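Local coordinates for DUF3120 domain-containing protein (Bordetella pertussis, PDB 6RGN) that is the N-terminal domain of a type III secretion effector (BteA) and targets it to membranes, probably by binding the lipid PIP2, at residues H49-L55 with E126-I131; L54-N58 with S91-S95; S75-V81 with H108-Q113. All coordinates share one frame; numbering follows the deposited sequence.

Interaction 1. Residues H49-L55 with E126-I131; sequences HPSMRLL and ELRTAI
The guanidinium of R53 clasps the carboxylate of E126. NH1 of R53 lies 2.7 Å from OE2 of E126 in a fairly straight salt-bridge hydrogen bond (157° at the hydrogen). OE2 sits in the guanidinium plane but is met from above the carboxylate plane, the two planes standing 56° apart. A weak second bond runs from NH2 of R53 to OE1 of E126 (3.3 Å). The same NH1 also donates to P50 O at 3.0 Å, within its own turn, and E61 takes NH2 in a further salt bridge. E126 reaches across with its chain extended and CG anti to the backbone N (chi1 -170°), so that CG lies 3.4 Å from CD1 of L54, the two side chains meeting at about a right angle. Next to the ion pair, CB of A130 packs against S51 O at 3.2 Å, and S51 OG touches both CG2 of T129 and CA of A130, 3.5 Å from each. L55 turns CG and CD2 onto CD1 of L127, 3.8 Å from each. The chemistry is thus divided: a partly exposed ion pair, with a buried seam of leucines and alanine beside it, fastens the N-terminal 3-10 segment to helix 124-140.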
ATOM      1  N   HIS A  49     -10.396   3.492  13.240  1.00 53.78           N
ATOM      2  CA  HIS A  49     -10.350   4.171  11.926  1.00 51.65           C
ATOM      3  C   HIS A  49     -10.580   3.161  10.796  1.00 48.66           C
ATOM      4  O   HIS A  49      -9.768   2.264  10.604  1.00 44.81           O
ATOM      5  CB  HIS A  49      -9.004   4.880  11.706  1.00 50.65           C
ATOM      6  CG  HIS A  49      -9.025   5.732  10.476  1.00 50.15           C
ATOM      7  ND1 HIS A  49      -9.988   5.584   9.491  1.00 47.57           N
ATOM      8  CD2 HIS A  49      -8.265   6.767  10.086  1.00 48.64           C
ATOM      9  CE1 HIS A  49      -9.840   6.478   8.566  1.00 45.95           C
ATOM     10  NE2 HIS A  49      -8.787   7.197   8.887  1.00 50.38           N
ATOM     11  N   PRO A  50     -11.670   3.288  10.001  1.00 48.03           N
ATOM     12  CA  PRO A  50     -11.980   2.322   8.946  1.00 45.25           C
ATOM     13  C   PRO A  50     -10.954   2.166   7.818  1.00 40.16           C
ATOM     14  O   PRO A  50     -11.033   1.105   7.188  1.00 39.43           O
ATOM     15  CB  PRO A  50     -13.317   2.816   8.359  1.00 47.87           C
ATOM     16  CG  PRO A  50     -13.412   4.270   8.786  1.00 49.95           C
ATOM     17  CD  PRO A  50     -12.707   4.327  10.128  1.00 50.48           C
ATOM     18  N   SER A  51     -10.040   3.147   7.602  1.00 35.17           N
ATOM     19  CA  SER A  51      -8.871   3.046   6.690  1.00 30.39           C
ATOM     20  C   SER A  51      -8.079   1.781   7.028  1.00 27.61           C
ATOM     21  O   SER A  51      -7.547   1.169   6.064  1.00 23.85           O
ATOM     22  CB  SER A  51      -7.903   4.271   6.737  1.00 29.63           C
ATOM     23  OG  SER A  51      -7.285   4.390   8.041  1.00 31.70           O
ATOM     24  N   MET A  52      -7.964   1.462   8.329  1.00 27.27           N
ATOM     25  CA  MET A  52      -7.141   0.315   8.789  1.00 26.96           C
ATOM     26  C   MET A  52      -7.577  -0.999   8.116  1.00 26.69           C
ATOM     27  O   MET A  52      -6.738  -1.923   8.089  1.00 26.14           O
ATOM     28  CB  MET A  52      -7.178   0.167  10.308  1.00 29.06           C
ATOM     29  CG  MET A  52      -6.369   1.240  10.962  1.00 29.31           C
ATOM     30  SD  MET A  52      -6.374   1.240  12.722  1.00 33.82           S
ATOM     31  CE  MET A  52      -5.003   0.141  13.061  1.00 32.24           C
ATOM     32  N   ARG A  53      -8.798  -1.103   7.577  1.00 27.36           N
ATOM     33  CA  ARG A  53      -9.214  -2.379   6.931  1.00 28.30           C
ATOM     34  C   ARG A  53      -8.245  -2.655   5.779  1.00 25.42           C
ATOM     35  O   ARG A  53      -8.000  -3.813   5.523  1.00 25.48           O
ATOM     36  CB  ARG A  53     -10.671  -2.387   6.463  1.00 31.34           C
ATOM     37  CG  ARG A  53     -10.908  -1.579   5.200  1.00 31.42           C
ATOM     38  CD  ARG A  53     -12.389  -1.390   4.876  1.00 35.11           C
ATOM     39  NE  ARG A  53     -12.369  -0.780   3.556  1.00 34.64           N
ATOM     40  CZ  ARG A  53     -12.129   0.503   3.311  1.00 35.38           C
ATOM     41  NH1 ARG A  53     -11.914   1.357   4.304  1.00 36.62           N
ATOM     42  NH2 ARG A  53     -12.076   0.936   2.064  1.00 34.42           N
ATOM     43  N   LEU A  54      -7.642  -1.624   5.185  1.00 22.54           N
ATOM     44  CA  LEU A  54      -6.819  -1.781   3.982  1.00 20.93           C
ATOM     45  C   LEU A  54      -5.524  -2.555   4.265  1.00 19.68           C
ATOM     46  O   LEU A  54      -4.958  -3.108   3.274  1.00 18.74           O
ATOM     47  CB  LEU A  54      -6.533  -0.427   3.344  1.00 20.05           C
ATOM     48  CG  LEU A  54      -7.714   0.226   2.632  1.00 21.13           C
ATOM     49  CD1 LEU A  54      -7.289   1.552   2.038  1.00 20.72           C
ATOM     50  CD2 LEU A  54      -8.290  -0.682   1.546  1.00 22.19           C
ATOM     51  N   LEU A  55      -5.053  -2.638   5.514  1.00 19.24           N
ATOM     52  CA  LEU A  55      -3.867  -3.467   5.775  1.00 19.79           C
ATOM     53  C   LEU A  55      -4.180  -4.607   6.737  1.00 21.80           C
ATOM     54  O   LEU A  55      -3.212  -5.292   7.141  1.00 22.58           O
ATOM     55  CB  LEU A  55      -2.757  -2.582   6.310  1.00 18.68           C
ATOM     56  CG  LEU A  55      -2.178  -1.601   5.287  1.00 17.41           C
ATOM     57  CD1 LEU A  55      -1.288  -0.653   6.045  1.00 17.12           C
ATOM     58  CD2 LEU A  55      -1.433  -2.371   4.224  1.00 17.27           C
ATOM     59  N   GLU A 126      -6.207   6.804   1.135  1.00 17.56           N
ATOM     60  CA  GLU A 126      -6.768   5.929   2.184  1.00 18.63           C
ATOM     61  C   GLU A 126      -5.706   4.964   2.689  1.00 17.00           C
ATOM     62  O   GLU A 126      -5.643   4.782   3.891  1.00 17.53           O
ATOM     63  CB  GLU A 126      -8.046   5.246   1.733  1.00 21.22           C
ATOM     64  CG  GLU A 126      -8.724   4.553   2.888  1.00 24.46           C
ATOM     65  CD  GLU A 126     -10.126   3.987   2.638  1.00 28.00           C
ATOM     66  OE1 GLU A 126     -10.475   3.800   1.454  1.00 29.52           O
ATOM     67  OE2 GLU A 126     -10.838   3.692   3.628  1.00 30.49           O
ATOM     68  N   LEU A 127      -4.916   4.337   1.837  1.00 15.54           N
ATOM     69  CA  LEU A 127      -3.823   3.452   2.289  1.00 14.63           C
ATOM     70  C   LEU A 127      -2.819   4.247   3.139  1.00 14.47           C
ATOM     71  O   LEU A 127      -2.380   3.745   4.198  1.00 13.52           O
ATOM     72  CB  LEU A 127      -3.132   2.833   1.086  1.00 14.01           C
ATOM     73  CG  LEU A 127      -1.989   1.907   1.464  1.00 14.25           C
ATOM     74  CD1 LEU A 127      -2.519   0.750   2.314  1.00 15.46           C
ATOM     75  CD2 LEU A 127      -1.273   1.399   0.254  1.00 14.08           C
ATOM     76  N   ARG A 128      -2.470   5.467   2.721  1.00 14.03           N
ATOM     77  CA  ARG A 128      -1.522   6.309   3.518  1.00 14.69           C
ATOM     78  C   ARG A 128      -2.131   6.672   4.885  1.00 15.36           C
ATOM     79  O   ARG A 128      -1.387   6.722   5.935  1.00 15.80           O
ATOM     80  CB  ARG A 128      -1.174   7.530   2.665  1.00 15.21           C
ATOM     81  CG  ARG A 128      -0.217   7.170   1.541  1.00 15.97           C
ATOM     82  CD  ARG A 128       0.100   8.359   0.699  1.00 16.75           C
ATOM     83  NE  ARG A 128       1.356   8.170  -0.057  1.00 19.86           N
ATOM     84  CZ  ARG A 128       1.615   8.715  -1.252  1.00 19.83           C
ATOM     85  NH1 ARG A 128       0.680   9.511  -1.784  1.00 23.41           N
ATOM     86  NH2 ARG A 128       2.814   8.560  -1.848  1.00 19.17           N
ATOM     87  N   THR A 129      -3.441   6.856   4.935  1.00 15.62           N
ATOM     88  CA  THR A 129      -4.160   7.127   6.191  1.00 17.05           C
ATOM     89  C   THR A 129      -4.051   5.835   7.023  1.00 17.05           C
ATOM     90  O   THR A 129      -3.809   5.924   8.225  1.00 17.90           O
ATOM     91  CB  THR A 129      -5.593   7.635   5.922  1.00 18.46           C
ATOM     92  OG1 THR A 129      -5.587   8.901   5.251  1.00 18.64           O
ATOM     93  CG2 THR A 129      -6.420   7.702   7.178  1.00 20.38           C
ATOM     94  N   ALA A 130      -4.141   4.634   6.399  1.00 16.43           N
ATOM     95  CA  ALA A 130      -4.088   3.359   7.163  1.00 16.66           C
ATOM     96  C   ALA A 130      -2.692   3.161   7.748  1.00 16.39           C
ATOM     97  O   ALA A 130      -2.593   2.730   8.956  1.00 18.24           O
ATOM     98  CB  ALA A 130      -4.494   2.145   6.368  1.00 16.03           C
ATOM     99  N   ILE A 131      -1.672   3.363   6.916  1.00 15.00           N
ATOM    100  CA  ILE A 131      -0.248   3.386   7.328  1.00 14.81           C
ATOM    101  C   ILE A 131      -0.067   4.229   8.611  1.00 15.81           C
ATOM    102  O   ILE A 131       0.549   3.735   9.560  1.00 16.08           O
ATOM    103  CB  ILE A 131       0.629   3.870   6.169  1.00 14.21           C
ATOM    104  CG1 ILE A 131       0.620   2.864   5.006  1.00 13.97           C
ATOM    105  CG2 ILE A 131       2.046   4.172   6.627  1.00 14.57           C
ATOM    106  CD1 ILE A 131       1.365   3.351   3.802  1.00 13.97           C
TER

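Interaction 2. Residues L54-N58 with S91-S95; sequences LLEPN and SGDRS
The carboxylate of D93 faces the chain bend at L55-P57 with both oxygens. OD1 lies 2.5 Å from L55 O, while OD2 rests against the proline ring of P57, 3.4 Å from its CD and 3.6 Å from its CG. An oxygen pair as close as OD1 and L55 O suggests that the acid may carry a proton, but so short a separation makes the detail doubtful. OD2 is also 3.3 Å from L55 O, two acceptors without a bond between them. The carboxylate reaches this place because CG of D93 stands beside the backbone N and anti to the carbonyl carbon (chi1 -55°). One residue before D93, CA of G92 is met by CG of P57 at 3.7 Å. G92 has a positive phi of 70° and ends helix 76-90 in a Schellman motif. The turn's other end is S95, the N-cap of helix 96-112. The loop before helix 61-65 therefore lies on the connection joining helices 76-90 and 96-112. The side chains of L55 and D93 both touch F88 of helix 76-90 and Y134 of helix 124-140, and E56 O receives a weak bond from Q89.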
ATOM      1  N   LEU A  54      -7.642  -1.624   5.185  1.00 22.54           N
ATOM      2  CA  LEU A  54      -6.819  -1.781   3.982  1.00 20.93           C
ATOM      3  C   LEU A  54      -5.524  -2.555   4.265  1.00 19.68           C
ATOM      4  O   LEU A  54      -4.958  -3.108   3.274  1.00 18.74           O
ATOM      5  CB  LEU A  54      -6.533  -0.427   3.344  1.00 20.05           C
ATOM      6  CG  LEU A  54      -7.714   0.226   2.632  1.00 21.13           C
ATOM      7  CD1 LEU A  54      -7.289   1.552   2.038  1.00 20.72           C
ATOM      8  CD2 LEU A  54      -8.290  -0.682   1.546  1.00 22.19           C
ATOM      9  N   LEU A  55      -5.053  -2.638   5.514  1.00 19.24           N
ATOM     10  CA  LEU A  55      -3.867  -3.467   5.775  1.00 19.79           C
ATOM     11  C   LEU A  55      -4.180  -4.607   6.737  1.00 21.80           C
ATOM     12  O   LEU A  55      -3.212  -5.292   7.141  1.00 22.58           O
ATOM     13  CB  LEU A  55      -2.757  -2.582   6.310  1.00 18.68           C
ATOM     14  CG  LEU A  55      -2.178  -1.601   5.287  1.00 17.41           C
ATOM     15  CD1 LEU A  55      -1.288  -0.653   6.045  1.00 17.12           C
ATOM     16  CD2 LEU A  55      -1.433  -2.371   4.224  1.00 17.27           C
ATOM     17  N   GLU A  56      -5.441  -4.812   7.077  1.00 24.28           N
ATOM     18  CA  GLU A  56      -5.918  -6.055   7.726  1.00 27.21           C
ATOM     19  C   GLU A  56      -5.433  -7.214   6.861  1.00 26.36           C
ATOM     20  O   GLU A  56      -5.492  -7.104   5.633  1.00 24.45           O
ATOM     21  CB  GLU A  56      -7.431  -6.033   7.900  1.00 31.04           C
ATOM     22  CG  GLU A  56      -7.808  -5.507   9.268  1.00 35.04           C
ATOM     23  CD  GLU A  56      -9.220  -4.988   9.468  1.00 39.86           C
ATOM     24  OE1 GLU A  56     -10.188  -5.584   8.894  1.00 42.36           O
ATOM     25  OE2 GLU A  56      -9.352  -3.975  10.226  1.00 46.04           O
ATOM     26  N   PRO A  57      -4.862  -8.290   7.464  1.00 26.40           N
ATOM     27  CA  PRO A  57      -4.083  -9.250   6.695  1.00 26.14           C
ATOM     28  C   PRO A  57      -4.838  -9.925   5.565  1.00 26.98           C
ATOM     29  O   PRO A  57      -4.214 -10.053   4.552  1.00 26.84           O
ATOM     30  CB  PRO A  57      -3.634 -10.259   7.758  1.00 27.69           C
ATOM     31  CG  PRO A  57      -3.411  -9.338   8.891  1.00 27.10           C
ATOM     32  CD  PRO A  57      -4.684  -8.503   8.914  1.00 27.30           C
ATOM     33  N   ASN A  58      -6.132 -10.202   5.718  1.00 28.30           N
ATOM     34  CA  ASN A  58      -6.944 -10.822   4.659  1.00 30.02           C
ATOM     35  C   ASN A  58      -7.451  -9.833   3.602  1.00 28.33           C
ATOM     36  O   ASN A  58      -8.013 -10.323   2.654  1.00 30.15           O
ATOM     37  CB  ASN A  58      -8.119 -11.585   5.276  1.00 34.05           C
ATOM     38  CG  ASN A  58      -7.625 -12.826   5.977  1.00 36.75           C
ATOM     39  OD1 ASN A  58      -6.467 -13.233   5.742  1.00 37.95           O
ATOM     40  ND2 ASN A  58      -8.436 -13.404   6.871  1.00 39.80           N
ATOM     41  N   SER A  91       2.847 -10.634   8.441  1.00 28.58           N
ATOM     42  CA  SER A  91       3.169 -10.690   9.904  1.00 30.58           C
ATOM     43  C   SER A  91       1.929 -10.409  10.762  1.00 29.94           C
ATOM     44  O   SER A  91       1.979 -10.658  11.967  1.00 34.25           O
ATOM     45  CB  SER A  91       4.252  -9.753  10.277  1.00 30.10           C
ATOM     46  OG  SER A  91       3.885  -8.472   9.833  1.00 33.06           O
ATOM     47  N   GLY A  92       0.797 -10.085  10.171  1.00 27.64           N
ATOM     48  CA  GLY A  92      -0.340  -9.623  10.959  1.00 26.87           C
ATOM     49  C   GLY A  92       0.018  -8.237  11.479  1.00 24.25           C
ATOM     50  O   GLY A  92      -0.244  -7.972  12.601  1.00 24.04           O
ATOM     51  N   ASP A  93       0.577  -7.401  10.613  1.00 21.71           N
ATOM     52  CA  ASP A  93       0.690  -5.938  10.786  1.00 19.83           C
ATOM     53  C   ASP A  93       1.633  -5.605  11.945  1.00 19.93           C
ATOM     54  O   ASP A  93       1.405  -4.533  12.601  1.00 19.50           O
ATOM     55  CB  ASP A  93      -0.690  -5.307  11.040  1.00 20.32           C
ATOM     56  CG  ASP A  93      -1.704  -5.635   9.970  1.00 20.46           C
ATOM     57  OD1 ASP A  93      -1.328  -5.600   8.775  1.00 19.38           O
ATOM     58  OD2 ASP A  93      -2.802  -6.093  10.327  1.00 22.49           O
ATOM     59  N   ARG A  94       2.724  -6.333  12.138  1.00 19.87           N
ATOM     60  CA  ARG A  94       3.561  -6.152  13.354  0.50 20.73           C
ATOM     61  C   ARG A  94       4.866  -5.409  13.065  1.00 20.04           C
ATOM     62  O   ARG A  94       5.554  -5.044  14.039  1.00 20.52           O
ATOM     63  CB  ARG A  94       3.865  -7.506  13.987  0.50 22.28           C
ATOM     64  CG  ARG A  94       2.628  -8.345  14.258  0.50 23.31           C
ATOM     65  CD  ARG A  94       3.022  -9.555  15.059  0.50 25.22           C
ATOM     66  NE  ARG A  94       3.756 -10.559  14.292  0.50 25.37           N
ATOM     67  CZ  ARG A  94       5.022 -10.908  14.529  0.50 25.96           C
ATOM     68  NH1 ARG A  94       5.711 -10.314  15.491  0.50 26.26           N
ATOM     69  NH2 ARG A  94       5.588 -11.869  13.817  0.50 26.50           N
ATOM     70  N   SER A  95       5.235  -5.212  11.799  1.00 19.07           N
ATOM     71  CA  SER A  95       6.571  -4.643  11.460  1.00 19.08           C
ATOM     72  C   SER A  95       6.540  -3.147  11.144  1.00 18.41           C
ATOM     73  O   SER A  95       6.055  -2.830  10.067  1.00 16.70           O
ATOM     74  CB  SER A  95       7.204  -5.362  10.291  1.00 19.09           C
ATOM     75  OG  SER A  95       8.491  -4.754  10.067  1.00 19.19           O
TER

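Interaction 3. Residues S75-V81 with H108-Q113; sequences SEALREV and HWEASQ. With SO4 (sulfate ion), chain D.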
ATOM      1  N   SER A  75       4.051  -1.410 -13.531  1.00 21.37           N
ATOM      2  CA  SER A  75       5.465  -0.973 -13.431  1.00 21.38           C
ATOM      3  C   SER A  75       6.114  -1.743 -12.281  1.00 20.89           C
ATOM      4  O   SER A  75       5.381  -2.202 -11.384  1.00 18.97           O
ATOM      5  CB  SER A  75       5.604   0.483 -13.168  1.00 19.65           C
ATOM      6  OG  SER A  75       5.054   0.801 -11.889  1.00 16.94           O
ATOM      7  N   GLU A  76       7.440  -1.824 -12.299  1.00 22.75           N
ATOM      8  CA  GLU A  76       8.250  -2.447 -11.218  1.00 23.90           C
ATOM      9  C   GLU A  76       7.913  -1.690  -9.939  1.00 20.70           C
ATOM     10  O   GLU A  76       7.763  -2.334  -8.916  1.00 20.00           O
ATOM     11  CB  GLU A  76       9.757  -2.425 -11.528  1.00 28.54           C
ATOM     12  CG  GLU A  76      10.629  -3.028 -10.430  1.00 32.78           C
ATOM     13  CD  GLU A  76      12.108  -3.225 -10.781  1.00 39.43           C
ATOM     14  OE1 GLU A  76      12.836  -3.950 -10.014  1.00 43.88           O
ATOM     15  OE2 GLU A  76      12.559  -2.680 -11.838  1.00 46.04           O
ATOM     16  N   ALA A  77       7.739  -0.376 -10.011  1.00 18.54           N
ATOM     17  CA  ALA A  77       7.448   0.467  -8.823  1.00 16.56           C
ATOM     18  C   ALA A  77       6.114   0.015  -8.208  1.00 14.95           C
ATOM     19  O   ALA A  77       6.053  -0.114  -6.981  1.00 13.62           O
ATOM     20  CB  ALA A  77       7.406   1.903  -9.183  1.00 16.38           C
ATOM     21  N   LEU A  78       5.125  -0.268  -9.042  1.00 15.07           N
ATOM     22  CA  LEU A  78       3.768  -0.660  -8.558  1.00 14.74           C
ATOM     23  C   LEU A  78       3.892  -2.097  -8.025  1.00 16.05           C
ATOM     24  O   LEU A  78       3.272  -2.362  -6.996  1.00 16.40           O
ATOM     25  CB  LEU A  78       2.742  -0.591  -9.682  1.00 14.97           C
ATOM     26  CG  LEU A  78       1.323  -0.940  -9.255  1.00 14.61           C
ATOM     27  CD1 LEU A  78       0.955  -0.279  -7.954  1.00 13.24           C
ATOM     28  CD2 LEU A  78       0.270  -0.597 -10.318  1.00 15.35           C
ATOM     29  N   ARG A  79       4.635  -2.992  -8.669  1.00 17.78           N
ATOM     30  CA  ARG A  79       4.791  -4.396  -8.180  1.00 19.82           C
ATOM     31  C   ARG A  79       5.461  -4.391  -6.795  1.00 18.78           C
ATOM     32  O   ARG A  79       5.035  -5.123  -5.937  1.00 17.50           O
ATOM     33  CB  ARG A  79       5.658  -5.247  -9.098  1.00 23.77           C
ATOM     34  CG  ARG A  79       4.981  -5.615 -10.405  1.00 27.27           C
ATOM     35  CD  ARG A  79       5.924  -6.564 -11.136  1.00 32.21           C
ATOM     36  NE  ARG A  79       6.100  -5.980 -12.445  1.00 36.61           N
ATOM     37  CZ  ARG A  79       7.270  -5.661 -13.016  1.00 41.03           C
ATOM     38  NH1 ARG A  79       7.243  -5.108 -14.221  1.00 43.89           N
ATOM     39  NH2 ARG A  79       8.441  -5.870 -12.417  1.00 40.98           N
ATOM     40  N   GLU A  80       6.415  -3.487  -6.564  1.00 18.83           N
ATOM     41  CA  GLU A  80       7.059  -3.368  -5.229  0.50 18.61           C
ATOM     42  C   GLU A  80       6.048  -2.854  -4.203  1.00 17.22           C
ATOM     43  O   GLU A  80       6.077  -3.313  -3.064  1.00 16.98           O
ATOM     44  CB  GLU A  80       8.267  -2.434  -5.207  0.50 19.17           C
ATOM     45  CG  GLU A  80       9.098  -2.623  -3.937  0.50 19.85           C
ATOM     46  CD  GLU A  80       9.724  -4.008  -3.905  0.50 22.15           C
ATOM     47  OE1 GLU A  80      10.279  -4.389  -4.949  0.50 23.60           O
ATOM     48  OE2 GLU A  80       9.604  -4.732  -2.861  0.50 22.39           O
ATOM     49  N   VAL A  81       5.200  -1.903  -4.567  1.00 15.70           N
ATOM     50  CA  VAL A  81       4.137  -1.453  -3.648  1.00 14.19           C
ATOM     51  C   VAL A  81       3.265  -2.639  -3.250  1.00 14.87           C
ATOM     52  O   VAL A  81       2.950  -2.741  -2.032  1.00 13.81           O
ATOM     53  CB  VAL A  81       3.272  -0.340  -4.244  1.00 13.24           C
ATOM     54  CG1 VAL A  81       2.014  -0.165  -3.440  1.00 12.46           C
ATOM     55  CG2 VAL A  81       4.085   0.940  -4.352  1.00 13.03           C
ATOM     56  N   HIS A 108       8.026   6.391  -4.097  1.00 14.32           N
ATOM     57  CA  HIS A 108       8.783   6.024  -5.320  1.00 15.17           C
ATOM     58  C   HIS A 108       7.823   5.851  -6.506  1.00 14.25           C
ATOM     59  O   HIS A 108       8.191   6.256  -7.622  1.00 13.99           O
ATOM     60  CB  HIS A 108       9.624   4.785  -5.105  1.00 16.78           C
ATOM     61  CG  HIS A 108      10.287   4.339  -6.373  1.00 18.99           C
ATOM     62  ND1 HIS A 108      11.283   5.094  -6.982  1.00 21.34           N
ATOM     63  CD2 HIS A 108      10.158   3.216  -7.130  1.00 19.80           C
ATOM     64  CE1 HIS A 108      11.681   4.502  -8.102  1.00 22.57           C
ATOM     65  NE2 HIS A 108      11.032   3.353  -8.205  1.00 21.88           N
ATOM     66  N   TRP A 109       6.692   5.189  -6.294  1.00 12.57           N
ATOM     67  CA  TRP A 109       5.694   4.959  -7.373  1.00 12.64           C
ATOM     68  C   TRP A 109       5.150   6.311  -7.869  1.00 13.18           C
ATOM     69  O   TRP A 109       5.067   6.511  -9.100  1.00 12.83           O
ATOM     70  CB  TRP A 109       4.604   4.013  -6.870  1.00 11.85           C
ATOM     71  CG  TRP A 109       3.557   3.675  -7.887  1.00 11.69           C
ATOM     72  CD1 TRP A 109       3.719   3.573  -9.237  1.00 11.84           C
ATOM     73  CD2 TRP A 109       2.155   3.555  -7.632  1.00 11.11           C
ATOM     74  NE1 TRP A 109       2.527   3.334  -9.848  1.00 12.31           N
ATOM     75  CE2 TRP A 109       1.534   3.350  -8.889  1.00 11.89           C
ATOM     76  CE3 TRP A 109       1.375   3.559  -6.469  1.00 10.91           C
ATOM     77  CZ2 TRP A 109       0.168   3.135  -8.997  1.00 12.20           C
ATOM     78  CZ3 TRP A 109       0.028   3.351  -6.586  1.00 10.97           C
ATOM     79  CH2 TRP A 109      -0.571   3.135  -7.833  1.00 11.05           C
ATOM     80  N   GLU A 110       4.749   7.186  -6.928  1.00 13.09           N
ATOM     81  CA  GLU A 110       4.212   8.520  -7.263  1.00 13.32           C
ATOM     82  C   GLU A 110       5.257   9.342  -8.004  1.00 14.29           C
ATOM     83  O   GLU A 110       4.852  10.013  -8.936  1.00 15.19           O
ATOM     84  CB  GLU A 110       3.695   9.236  -6.032  1.00 13.37           C
ATOM     85  CG  GLU A 110       2.937  10.540  -6.319  1.00 13.76           C
ATOM     86  CD  GLU A 110       2.383  11.125  -5.008  1.00 14.21           C
ATOM     87  OE1 GLU A 110       2.683  10.540  -3.917  1.00 14.71           O
ATOM     88  OE2 GLU A 110       1.612  12.115  -5.072  1.00 14.76           O
ATOM     89  N   ALA A 111       6.519   9.303  -7.592  1.00 15.16           N
ATOM     90  CA  ALA A 111       7.591  10.066  -8.256  1.00 16.36           C
ATOM     91  C   ALA A 111       7.848   9.507  -9.654  1.00 16.67           C
ATOM     92  O   ALA A 111       8.174  10.324 -10.513  1.00 17.98           O
ATOM     93  CB  ALA A 111       8.844  10.011  -7.435  1.00 17.22           C
ATOM     94  N   SER A 112       7.891   8.176  -9.853  1.00 15.42           N
ATOM     95  CA  SER A 112       8.604   7.590 -11.036  1.00 16.64           C
ATOM     96  C   SER A 112       7.625   7.162 -12.145  1.00 16.16           C
ATOM     97  O   SER A 112       8.065   6.887 -13.298  1.00 17.29           O
ATOM     98  CB  SER A 112       9.476   6.404 -10.607  1.00 17.10           C
ATOM     99  OG  SER A 112       8.606   5.406 -10.046  1.00 16.26           O
ATOM    100  N   GLN A 113       6.339   7.043 -11.824  1.00 14.88           N
ATOM    101  CA  GLN A 113       5.309   6.535 -12.766  1.00 15.32           C
ATOM    102  C   GLN A 113       4.099   7.458 -12.686  1.00 14.31           C
ATOM    103  O   GLN A 113       3.007   7.072 -12.243  1.00 13.26           O
ATOM    104  CB  GLN A 113       4.943   5.088 -12.415  1.00 15.42           C
ATOM    105  CG  GLN A 113       6.118   4.095 -12.492  1.00 16.75           C
ATOM    106  CD  GLN A 113       6.739   3.845 -13.847  1.00 19.01           C
ATOM    107  OE1 GLN A 113       7.886   3.434 -13.924  1.00 21.16           O
ATOM    108  NE2 GLN A 113       6.038   4.127 -14.923  1.00 19.95           N
TER
HETATM  109  S   SO4 D 203       4.448   7.062 -16.490  1.00 25.53           S
HETATM  110  O1  SO4 D 203       4.363   6.401 -17.778  1.00 37.55           O
HETATM  111  O2  SO4 D 203       3.655   6.227 -15.580  1.00 32.06           O
HETATM  112  O3  SO4 D 203       5.808   7.093 -16.074  1.00 34.03           O
HETATM  113  O4  SO4 D 203       3.967   8.352 -16.581  1.00 26.26           O
HETATM  114  O   HOH W   1       9.022   1.434 -12.166  1.00 20.34           O
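Two consecutive long helices pack antiparallel here, near the open end of a helical hairpin in an all-helical domain of a family related to toxin membrane-localisation domains. The axes of 76-81 and 108-112 approach to 9.0 Å with their directions 166° apart. W109 dominates the interface. Its side chain runs beside that of L78 and points the same way, so that CD1 of L78 makes a CH-pi contact, 3.6 Å from the centroid of the six-membered ring and 11° off its normal. With CG anti to the backbone N (chi1 -178°), the indole projects across the helix axes, with one face turned to L78, and CG2 of V81 meets CB of W109 at 4.0 Å. A77 is the small residue of the close approach: its CB touches both CD2 of H108 (3.7 Å) and OG of S112 (3.8 Å). S75 is the N-cap of helix 76-90; OG accepts from L78 N and packs against CG of Q113, while E116 of helix 114-120 takes hydrogen bonds with both S75 OG and W109 NE1. F117 meets the indole edge-to-face. A water accepts from A77 N and donates to OE1 of Q113 at 2.9 Å. The other end of that amide holds a sulfate, probably from the crystallisation liquor and bound also by the backbone N of R115 and E116: NE2 of Q113 donates to its O2 at 3.2 Å.

Interactions 1 and 2 share L54 and L55, and their centres are 11 Å apart, so the N-terminal segment meets both helix 124-140 and the loop 91-95. Interaction 3 lies on the other side of the chain's centre, 19 Å from interaction 1 and 21 Å from interaction 2, and is nested in the loop that interaction 1 closes. One salt bridge joins it to interaction 1: NH2 of R128 to OE1 of E110, 2.9 Å. The bound sodium ion is about 7 Å from the side chain of I131 in interaction 1, about 11 Å from that of W109 in interaction 3 and about 12 Å from that of L55, shared by interactions 1 and 2.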